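Long-range contacts in beta-lactamase (PDB 6N1N), which probably hydrolyses the beta-lactam ring of penicillin-type antibiotics to a substituted beta-amino acid, as a class D serine beta-lactamase: residues A[45-50]-A[217-222]; A[199-204]-A[233-238]. One frame throughout, in Å; residues are numbered along the deposited sequence.

Interaction 1: A[45-50]-A[217-222]; sequences IRRLPA and AVRIIN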
loop_
_atom_site.group_PDB
_atom_site.type_symbol
_atom_site.label_atom_id
_atom_site.label_comp_id
_atom_site.label_asym_id
_atom_site.label_seq_id
_atom_site.Cartn_x
_atom_site.Cartn_y
_atom_site.Cartn_z
ATOM N N ILE A 45 12.236 3.889 8.660
ATOM C CA ILE A 45 12.716 2.509 8.665
ATOM C C ILE A 45 12.050 1.704 7.552
ATOM O O ILE A 45 10.818 1.625 7.469
ATOM C CB ILE A 45 12.469 1.872 10.041
ATOM C CG1 ILE A 45 13.272 2.615 11.127
ATOM C CG2 ILE A 45 12.842 0.414 10.029
ATOM C CD1 ILE A 45 12.918 2.194 12.532
ATOM N N ARG A 46 12.881 1.060 6.717
ATOM C CA ARG A 46 12.375 0.266 5.605
ATOM C C ARG A 46 12.023 -1.145 6.047
ATOM O O ARG A 46 12.759 -1.770 6.821
ATOM C CB ARG A 46 13.416 0.188 4.491
ATOM C CG ARG A 46 13.647 1.507 3.772
ATOM C CD ARG A 46 14.690 1.363 2.692
ATOM N NE ARG A 46 14.835 2.556 1.864
ATOM C CZ ARG A 46 15.936 2.885 1.204
ATOM N NH1 ARG A 46 17.034 2.127 1.260
ATOM N NH2 ARG A 46 15.949 3.979 0.474
ATOM N N ARG A 47 10.889 -1.653 5.531
ATOM C CA ARG A 47 10.494 -3.048 5.705
ATOM C C ARG A 47 9.872 -3.540 4.404
ATOM O O ARG A 47 9.498 -2.740 3.543
ATOM C CB ARG A 47 9.521 -3.238 6.866
ATOM C CG ARG A 47 10.126 -2.817 8.200
ATOM C CD ARG A 47 9.332 -3.327 9.323
ATOM N NE ARG A 47 9.886 -3.017 10.639
ATOM C CZ ARG A 47 10.651 -3.835 11.359
ATOM N NH1 ARG A 47 11.008 -5.028 10.901
ATOM N NH2 ARG A 47 11.059 -3.456 12.563
ATOM N N LEU A 48 9.726 -4.874 4.267
ATOM C CA LEU A 48 9.150 -5.423 3.049
ATOM C C LEU A 48 7.760 -4.826 2.815
ATOM O O LEU A 48 7.017 -4.576 3.774
ATOM C CB LEU A 48 9.060 -6.958 3.088
ATOM C CG LEU A 48 7.878 -7.671 3.774
ATOM C CD1 LEU A 48 7.953 -9.174 3.431
ATOM C CD2 LEU A 48 7.923 -7.461 5.251
ATOM N N PRO A 49 7.408 -4.534 1.553
ATOM C CA PRO A 49 6.082 -3.950 1.274
ATOM C C PRO A 49 4.933 -4.938 1.322
ATOM O O PRO A 49 3.781 -4.519 1.523
ATOM C CB PRO A 49 6.234 -3.408 -0.143
ATOM C CG PRO A 49 7.310 -4.292 -0.755
ATOM C CD PRO A 49 8.282 -4.486 0.364
ATOM N N ALA A 50 5.208 -6.219 1.110
ATOM C CA ALA A 50 4.174 -7.234 0.978
ATOM C C ALA A 50 3.106 -6.751 0.004
ATOM O O ALA A 50 3.450 -6.199 -1.030
ATOM C CB ALA A 50 3.623 -7.607 2.347
ATOM N N ALA A 217 0.464 6.223 5.761
ATOM C CA ALA A 217 1.123 4.928 5.822
ATOM C C ALA A 217 1.110 4.511 7.285
ATOM O O ALA A 217 1.773 5.121 8.118
ATOM C CB ALA A 217 2.553 4.978 5.270
ATOM N N VAL A 218 0.283 3.527 7.581
ATOM C CA VAL A 218 0.196 2.918 8.892
ATOM C C VAL A 218 0.993 1.629 8.823
ATOM O O VAL A 218 0.865 0.856 7.866
ATOM C CB VAL A 218 -1.271 2.642 9.268
ATOM C CG1 VAL A 218 -1.353 1.703 10.472
ATOM C CG2 VAL A 218 -2.000 3.914 9.540
ATOM N N ARG A 219 1.854 1.409 9.799
ATOM C CA ARG A 219 2.628 0.179 9.808
ATOM C C ARG A 219 2.751 -0.297 11.241
ATOM O O ARG A 219 3.488 0.287 12.052
ATOM C CB ARG A 219 3.991 0.348 9.162
ATOM C CG ARG A 219 4.659 -0.990 8.976
ATOM C CD ARG A 219 6.013 -0.886 8.338
ATOM N NE ARG A 219 6.955 -0.068 9.096
ATOM C CZ ARG A 219 8.099 0.400 8.598
ATOM N NH1 ARG A 219 8.467 0.142 7.330
ATOM N NH2 ARG A 219 8.872 1.144 9.374
ATOM N N ILE A 220 2.062 -1.382 11.516
ATOM C CA ILE A 220 1.997 -1.991 12.826
ATOM C C ILE A 220 3.099 -3.022 12.930
ATOM O O ILE A 220 3.307 -3.821 12.004
ATOM C CB ILE A 220 0.622 -2.649 13.034
ATOM C CG1 ILE A 220 -0.455 -1.560 13.018
ATOM C CG2 ILE A 220 0.584 -3.495 14.304
ATOM C CD1 ILE A 220 -1.844 -2.110 12.856
ATOM N N ILE A 221 3.809 -2.999 14.052
ATOM C CA ILE A 221 4.775 -4.027 14.396
ATOM C C ILE A 221 4.187 -4.803 15.560
ATOM O O ILE A 221 3.787 -4.213 16.566
ATOM C CB ILE A 221 6.144 -3.439 14.774
ATOM C CG1 ILE A 221 6.659 -2.513 13.677
ATOM C CG2 ILE A 221 7.128 -4.567 15.092
ATOM C CD1 ILE A 221 6.854 -3.188 12.338
ATOM N N ASN A 222 4.107 -6.111 15.412
ATOM C CA ASN A 222 3.476 -6.946 16.412
ATOM C C ASN A 222 4.337 -8.173 16.613
ATOM O O ASN A 222 4.612 -8.899 15.655
ATOM C CB ASN A 222 2.077 -7.353 15.979
ATOM C CG ASN A 222 1.481 -8.361 16.894
ATOM O OD1 ASN A 222 1.512 -8.194 18.129
ATOM N ND2 ASN A 222 0.946 -9.431 16.323
#
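Arg219, in segment 217-222 of strand 212-222, reaches across to the backbone carbonyl of Ile45 and grips that single oxygen end-on with two nitrogens. NH1 and NH2 each lie 2.8 Å from Ile45 O, and the oxygen sits in the guanidinium plane, midway between the two terminal nitrogens. Neither bond is straight, as expected when one acceptor serves a fork. Both donors come from the same face of the carbonyl plane, tilted from it, and NH1 is the closer to the line of the C=O bond (151° at the oxygen). A bend at chi3 (59°) turns the end of the otherwise extended arginine into this position.

Carbon also packs against the two guanidinium groups. Arg47 CG lies over one face of the Arg219 guanidinium, 3.5 Å from NH1 and displaced toward the rim, while Ile45 CB approaches Arg219 NH2 at 3.7 Å. Further along the strand, Ile221 CD1 covers a face of the Arg47 guanidinium, 3.5 Å from NE.

Charge is the third element. The two guanidinium planes stand almost perpendicular, at 86°, and Arg47 NE comes within 4.4 Å of Arg219 NE. Salt bridges from Arg47 to Glu195 and Glu198 would offset this like-charge proximity, as would, more weakly, a long ion pair between Arg219 and Asp42.

The contact thus illustrates how an irregular loop can be fixed to a sheet without strand pairing: the nearest CA atoms, those of Arg47 and Arg219, are 9.4 Å apart, and a buried arginine spans the interval. Because its positive end meets a carbonyl oxygen, that oxygen is probably polarised, and the two-point grip probably limits swinging of the guanidinium about the CD-NE bond.

Interaction 2: A[199-204]-A[233-238]; sequences NIIWYV and DFRKQL. With SO4 (sulfate ion), chain C.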
loop_
_atom_site.group_PDB
_atom_site.type_symbol
_atom_site.label_atom_id
_atom_site.label_comp_id
_atom_site.label_asym_id
_atom_site.label_seq_id
_atom_site.Cartn_x
_atom_site.Cartn_y
_atom_site.Cartn_z
ATOM N N ASN A 199 5.956 -9.337 13.219
ATOM C CA ASN A 199 4.930 -9.249 12.186
ATOM C C ASN A 199 4.742 -7.791 11.781
ATOM O O ASN A 199 4.670 -6.907 12.632
ATOM C CB ASN A 199 3.608 -9.808 12.694
ATOM C CG ASN A 199 3.700 -11.282 13.053
ATOM O OD1 ASN A 199 4.187 -12.078 12.281
ATOM N ND2 ASN A 199 3.216 -11.638 14.233
ATOM N N ILE A 200 4.653 -7.562 10.474
ATOM C CA ILE A 200 4.592 -6.243 9.868
ATOM C C ILE A 200 3.228 -6.122 9.181
ATOM O O ILE A 200 2.924 -6.891 8.268
ATOM C CB ILE A 200 5.726 -6.028 8.846
ATOM C CG1 ILE A 200 7.099 -6.432 9.397
ATOM C CG2 ILE A 200 5.700 -4.576 8.316
ATOM C CD1 ILE A 200 7.504 -5.726 10.609
ATOM N N ILE A 201 2.423 -5.151 9.608
ATOM C CA ILE A 201 1.081 -4.977 9.079
ATOM C C ILE A 201 0.950 -3.544 8.579
ATOM O O ILE A 201 0.945 -2.598 9.377
ATOM C CB ILE A 201 -0.001 -5.310 10.124
ATOM C CG1 ILE A 201 0.189 -6.776 10.592
ATOM C CG2 ILE A 201 -1.369 -5.060 9.557
ATOM C CD1 ILE A 201 -0.702 -7.160 11.772
ATOM N N TRP A 202 0.809 -3.397 7.262
ATOM C CA TRP A 202 0.647 -2.124 6.595
ATOM C C TRP A 202 -0.816 -1.821 6.262
ATOM O O TRP A 202 -1.596 -2.697 5.913
ATOM C CB TRP A 202 1.361 -2.110 5.253
ATOM C CG TRP A 202 2.831 -2.241 5.145
ATOM C CD1 TRP A 202 3.549 -3.382 4.926
ATOM C CD2 TRP A 202 3.751 -1.164 5.046
ATOM N NE1 TRP A 202 4.883 -3.072 4.764
ATOM C CE2 TRP A 202 5.022 -1.710 4.818
ATOM C CE3 TRP A 202 3.624 0.217 5.156
ATOM C CZ2 TRP A 202 6.160 -0.917 4.721
ATOM C CZ3 TRP A 202 4.748 0.991 5.060
ATOM C CH2 TRP A 202 5.993 0.430 4.814
ATOM N N TYR A 203 -1.118 -0.528 6.244
ATOM C CA TYR A 203 -2.261 0.017 5.515
ATOM C C TYR A 203 -1.800 1.368 4.964
ATOM O O TYR A 203 -1.457 2.282 5.734
ATOM C CB TYR A 203 -3.482 0.129 6.432
ATOM C CG TYR A 203 -4.769 0.433 5.707
ATOM C CD1 TYR A 203 -5.211 -0.364 4.660
ATOM C CD2 TYR A 203 -5.539 1.522 6.066
ATOM C CE1 TYR A 203 -6.385 -0.066 3.982
ATOM C CE2 TYR A 203 -6.736 1.791 5.413
ATOM C CZ TYR A 203 -7.138 1.016 4.379
ATOM O OH TYR A 203 -8.313 1.333 3.736
ATOM N N VAL A 204 -1.756 1.489 3.628
ATOM C CA VAL A 204 -1.221 2.694 2.993
ATOM C C VAL A 204 -2.201 3.159 1.929
ATOM O O VAL A 204 -3.018 2.384 1.426
ATOM C CB VAL A 204 0.178 2.458 2.376
ATOM C CG1 VAL A 204 1.147 1.830 3.400
ATOM C CG2 VAL A 204 0.089 1.620 1.087
ATOM N N ASP A 233 -7.543 -7.548 11.332
ATOM C CA ASP A 233 -8.917 -7.063 11.253
ATOM C C ASP A 233 -9.049 -5.605 11.676
ATOM O O ASP A 233 -10.038 -4.955 11.303
ATOM C CB ASP A 233 -9.852 -7.909 12.136
ATOM C CG ASP A 233 -10.178 -9.282 11.536
ATOM O OD1 ASP A 233 -9.921 -9.503 10.332
ATOM O OD2 ASP A 233 -10.720 -10.132 12.291
ATOM N N PHE A 234 -8.070 -5.087 12.430
ATOM C CA PHE A 234 -8.145 -3.777 13.072
ATOM C C PHE A 234 -7.406 -2.686 12.307
ATOM O O PHE A 234 -7.669 -1.506 12.546
ATOM C CB PHE A 234 -7.587 -3.881 14.511
ATOM C CG PHE A 234 -7.648 -2.608 15.313
ATOM C CD1 PHE A 234 -8.845 -1.964 15.529
ATOM C CD2 PHE A 234 -6.493 -2.061 15.862
ATOM C CE1 PHE A 234 -8.904 -0.793 16.266
ATOM C CE2 PHE A 234 -6.541 -0.887 16.601
ATOM C CZ PHE A 234 -7.740 -0.263 16.819
ATOM N N ARG A 235 -6.515 -3.031 11.370
ATOM C CA ARG A 235 -5.614 -2.025 10.816
ATOM C C ARG A 235 -6.358 -0.885 10.128
ATOM O O ARG A 235 -5.947 0.277 10.233
ATOM C CB ARG A 235 -4.619 -2.666 9.846
ATOM C CG ARG A 235 -5.228 -3.338 8.644
ATOM C CD ARG A 235 -4.235 -4.308 8.067
ATOM N NE ARG A 235 -4.849 -5.448 7.410
ATOM C CZ ARG A 235 -4.184 -6.299 6.635
ATOM N NH1 ARG A 235 -2.888 -6.114 6.406
ATOM N NH2 ARG A 235 -4.816 -7.316 6.070
ATOM N N LYS A 236 -7.446 -1.181 9.424
ATOM C CA LYS A 236 -8.168 -0.099 8.752
ATOM C C LYS A 236 -8.904 0.771 9.771
ATOM O O LYS A 236 -8.844 2.007 9.701
ATOM C CB LYS A 236 -9.101 -0.693 7.696
ATOM C CG LYS A 236 -10.281 0.188 7.328
ATOM C CD LYS A 236 -10.761 -0.099 5.912
ATOM C CE LYS A 236 -12.208 0.315 5.721
ATOM N NZ LYS A 236 -12.505 1.589 6.428
ATOM N N GLN A 237 -9.512 0.152 10.790
ATOM C CA GLN A 237 -10.196 0.927 11.818
ATOM C C GLN A 237 -9.230 1.796 12.624
ATOM O O GLN A 237 -9.565 2.930 12.973
ATOM C CB GLN A 237 -10.978 -0.003 12.751
ATOM C CG GLN A 237 -11.700 0.719 13.875
ATOM C CD GLN A 237 -12.720 1.747 13.389
ATOM O OE1 GLN A 237 -12.899 2.778 14.020
ATOM N NE2 GLN A 237 -13.404 1.454 12.276
ATOM N N LEU A 238 -8.028 1.289 12.923
ATOM C CA LEU A 238 -7.010 2.120 13.565
ATOM C C LEU A 238 -6.720 3.370 12.733
ATOM O O LEU A 238 -6.592 4.478 13.272
ATOM C CB LEU A 238 -5.725 1.301 13.746
ATOM C CG LEU A 238 -4.544 1.958 14.467
ATOM C CD1 LEU A 238 -3.575 0.875 14.958
ATOM C CD2 LEU A 238 -3.768 2.962 13.608
HETATM S S SO4 C . -3.265 -8.458 2.720
HETATM O O1 SO4 C . -4.042 -9.617 3.168
HETATM O O2 SO4 C . -2.334 -8.852 1.627
HETATM O O3 SO4 C . -4.173 -7.452 2.178
HETATM O O4 SO4 C . -2.537 -7.933 3.878
#
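Ile201 and Arg235 make the tight part of this strand-to-helix contact, the isoleucine CG2 pressing against the arginine CD at 3.3 Å. The two side chains cross at about a right angle, and Ile201 CG2 also comes within 3.7 Å of Arg235 NH1. The arginine CG lies between the backbone N and carbonyl carbon (chi1 61°), from where an extended chain runs over the strand to a sulfate, probably from the crystallisation liquor. There NH1 and NH2 both donate to sulfate O4, at 3.1 and 3.2 Å. Ser51, the predicted acyl-ester nucleophile, and Thr190 bind the same ion, which probably marks the site for the beta-lactam carboxylate, as in related class D enzymes.

Packing is looser around partly exposed Lys236. Its CB lies over one face of the Tyr203 ring, 4.1 Å from CE2 and offset toward the rim, and its CD approaches Tyr203 OH at 3.6 Å. The lysine runs alongside the tyrosine, then its end leads away to a salt bridge with Glu179.

The axes of segments 233-238 and 199-204 cross at -40° and approach to 8.6 Å, setting helix 228-245 against a sheet in which strands 184-195 and 212-222 flank strand 198-209.

From the N terminus, the chain passes through the loop 45-50 and the helices and two strands that follow before strand 198-209, then turns back in strand 212-222, where interaction 1 closes a loop of 166 intervening residues. Interaction 2 spans only 28, beginning inside that long loop and ending beyond it in helix 228-245, so the two cross rather than nest. They meet at the sheet: Ile220 N and Ile201 O form a probable backbone hydrogen bond between the neighbouring strands, and Leu48 O probably accepts one from Trp202 NE1. Together they tie the loop before helix 56-63, the two strands and the C-terminal helix into one unit.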